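PDB 6QGI: VP5 from Halorubrum pleomorphic virus 2, which serves as an envelope protein of this haloarchaeal virus and probably drives fusion of the viral and host membranes. Local coordinates for residues Y191-M196 / G204-G209. Sequence-based numbering, arbitrary orientation.
Sequences YYYDPM and GDLKNG
Tyr193 OH accepts the backbone N-H of Leu206 at 3.3 Å between Leu206 N and Tyr193 OH, a long and moderately bent bond (146° at the hydrogen) that ties an edge of the four-stranded antiparallel sheet to the loop that follows it. Strand 189-193 pairs in this sheet with strand 176-186, through backbone bonds of Tyr191 with Val184 and of Tyr193 with Val182. The chain then turns through Asp194 and Pro195 and comes back, so that loop 204-209 meets the rings of Tyr191 and Tyr193, whereas Tyr192 takes the other face of the strand. Asp205 meets both rings from one side. Its carboxylate stands almost perpendicular to the Tyr191 ring, the planes 89° apart, and Asp205 OD1 comes obliquely to the CD2-CE2 side, 3.0 Å from Tyr191 CE2. The same Asp205 OD1 lies 3.3 Å from Tyr193 OH. With CG anti to the carbonyl carbon (chi1 -65°), the Asp205 carboxylate is carried beside the tyrosines; OD1 is the oxygen near them, while Asp205 OD2 accepts the backbone N-H of Gly201 within the same loop. Asp202 bridges Tyr191 OH and the backbone N of Gly204, and its other carboxylate oxygen lies near Asp205 OD1; two acids this close would probably favour a proton on one of them. Gly204 backs onto the Tyr191 ring edge, its C 3.4 Å from Tyr191 CE2. Farther along, a type I turn from Leu206 to Gly209 is closed by Gly209 N to Leu206 O at 2.7 Å. It presents two groups to the Tyr193 ring: Leu206 CD1 reaches the ring edge in plane, 3.9 Å from Tyr193 CE2, and Gly209 O approaches that same CE2 obliquely at 3.4 Å.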
# COMPACT_ATOMS: atom_id res chain seq x y z
N TYR A 191 5.10 22.57 -18.59
CA TYR A 191 4.03 21.92 -17.84
C TYR A 191 4.56 21.44 -16.51
O TYR A 191 5.59 20.78 -16.47
CB TYR A 191 3.39 20.75 -18.62
CG TYR A 191 2.55 21.14 -19.81
CD1 TYR A 191 2.17 22.45 -20.04
CD2 TYR A 191 2.09 20.16 -20.70
CE1 TYR A 191 1.38 22.81 -21.13
CE2 TYR A 191 1.29 20.51 -21.79
CZ TYR A 191 0.94 21.83 -22.00
OH TYR A 191 0.16 22.16 -23.09
N TYR A 192 3.87 21.78 -15.41
CA TYR A 192 4.29 21.37 -14.08
C TYR A 192 3.24 20.44 -13.47
O TYR A 192 2.05 20.76 -13.50
CB TYR A 192 4.55 22.59 -13.19
CG TYR A 192 5.60 23.54 -13.74
CD1 TYR A 192 6.94 23.37 -13.43
CD2 TYR A 192 5.24 24.61 -14.56
CE1 TYR A 192 7.91 24.25 -13.92
CE2 TYR A 192 6.20 25.49 -15.06
CZ TYR A 192 7.53 25.31 -14.74
OH TYR A 192 8.48 26.17 -15.23
N TYR A 193 3.68 19.28 -12.97
CA TYR A 193 2.80 18.28 -12.38
C TYR A 193 3.07 18.10 -10.91
O TYR A 193 4.22 17.95 -10.50
CB TYR A 193 2.94 16.90 -13.07
CG TYR A 193 2.80 16.89 -14.58
CD1 TYR A 193 1.85 17.68 -15.22
CD2 TYR A 193 3.57 16.03 -15.36
CE1 TYR A 193 1.70 17.65 -16.61
CE2 TYR A 193 3.41 15.97 -16.74
CZ TYR A 193 2.48 16.78 -17.36
OH TYR A 193 2.36 16.74 -18.72
N ASP A 194 1.99 18.06 -10.13
CA ASP A 194 2.01 17.84 -8.69
C ASP A 194 0.67 17.15 -8.31
O ASP A 194 -0.24 17.15 -9.15
CB ASP A 194 2.25 19.17 -7.92
CG ASP A 194 1.25 20.28 -8.16
OD1 ASP A 194 0.33 20.08 -8.94
OD2 ASP A 194 1.39 21.34 -7.56
N PRO A 195 0.51 16.54 -7.12
CA PRO A 195 -0.76 15.86 -6.81
C PRO A 195 -2.01 16.78 -6.78
O PRO A 195 -3.12 16.26 -6.90
CB PRO A 195 -0.52 15.26 -5.42
CG PRO A 195 0.94 15.20 -5.27
CD PRO A 195 1.48 16.37 -6.01
N MET A 196 -1.80 18.09 -6.64
CA MET A 196 -2.92 19.06 -6.57
C MET A 196 -3.40 19.47 -7.97
O MET A 196 -4.63 19.51 -8.17
CB MET A 196 -2.51 20.31 -5.79
CG MET A 196 -2.02 20.01 -4.38
SD MET A 196 -0.30 19.44 -4.36
CE MET A 196 0.56 21.00 -4.25
N GLY A 204 0.05 17.87 -25.05
CA GLY A 204 1.39 18.32 -24.68
C GLY A 204 1.94 17.61 -23.45
O GLY A 204 3.14 17.68 -23.18
N ASP A 205 1.06 16.93 -22.70
CA ASP A 205 1.42 16.19 -21.50
C ASP A 205 2.15 14.90 -21.84
O ASP A 205 1.93 14.36 -22.92
CB ASP A 205 0.16 15.88 -20.67
CG ASP A 205 -0.53 17.11 -20.12
OD1 ASP A 205 -0.06 18.22 -20.41
OD2 ASP A 205 -1.53 16.95 -19.41
N LEU A 206 3.00 14.40 -20.91
CA LEU A 206 3.73 13.14 -21.06
C LEU A 206 2.75 12.06 -21.51
O LEU A 206 1.67 11.96 -20.92
CB LEU A 206 4.44 12.72 -19.75
CG LEU A 206 5.62 13.56 -19.27
CD1 LEU A 206 5.96 13.22 -17.84
CD2 LEU A 206 6.84 13.38 -20.15
N LYS A 207 3.08 11.33 -22.58
CA LYS A 207 2.23 10.31 -23.21
C LYS A 207 1.40 9.50 -22.21
O LYS A 207 0.23 9.23 -22.47
CB LYS A 207 3.08 9.35 -24.07
CG LYS A 207 2.26 8.59 -25.10
CD LYS A 207 2.98 7.35 -25.59
CE LYS A 207 2.04 6.46 -26.35
NZ LYS A 207 2.70 5.19 -26.74
N ASN A 208 2.00 9.14 -21.07
CA ASN A 208 1.35 8.31 -20.07
C ASN A 208 1.23 9.02 -18.73
O ASN A 208 1.13 8.35 -17.70
CB ASN A 208 2.11 7.00 -19.93
CG ASN A 208 2.35 6.28 -21.23
OD1 ASN A 208 1.48 6.22 -22.11
ND2 ASN A 208 3.53 5.73 -21.39
N GLY A 209 1.21 10.35 -18.75
CA GLY A 209 1.03 11.20 -17.58
C GLY A 209 2.30 11.51 -16.82
O GLY A 209 2.67 12.67 -16.66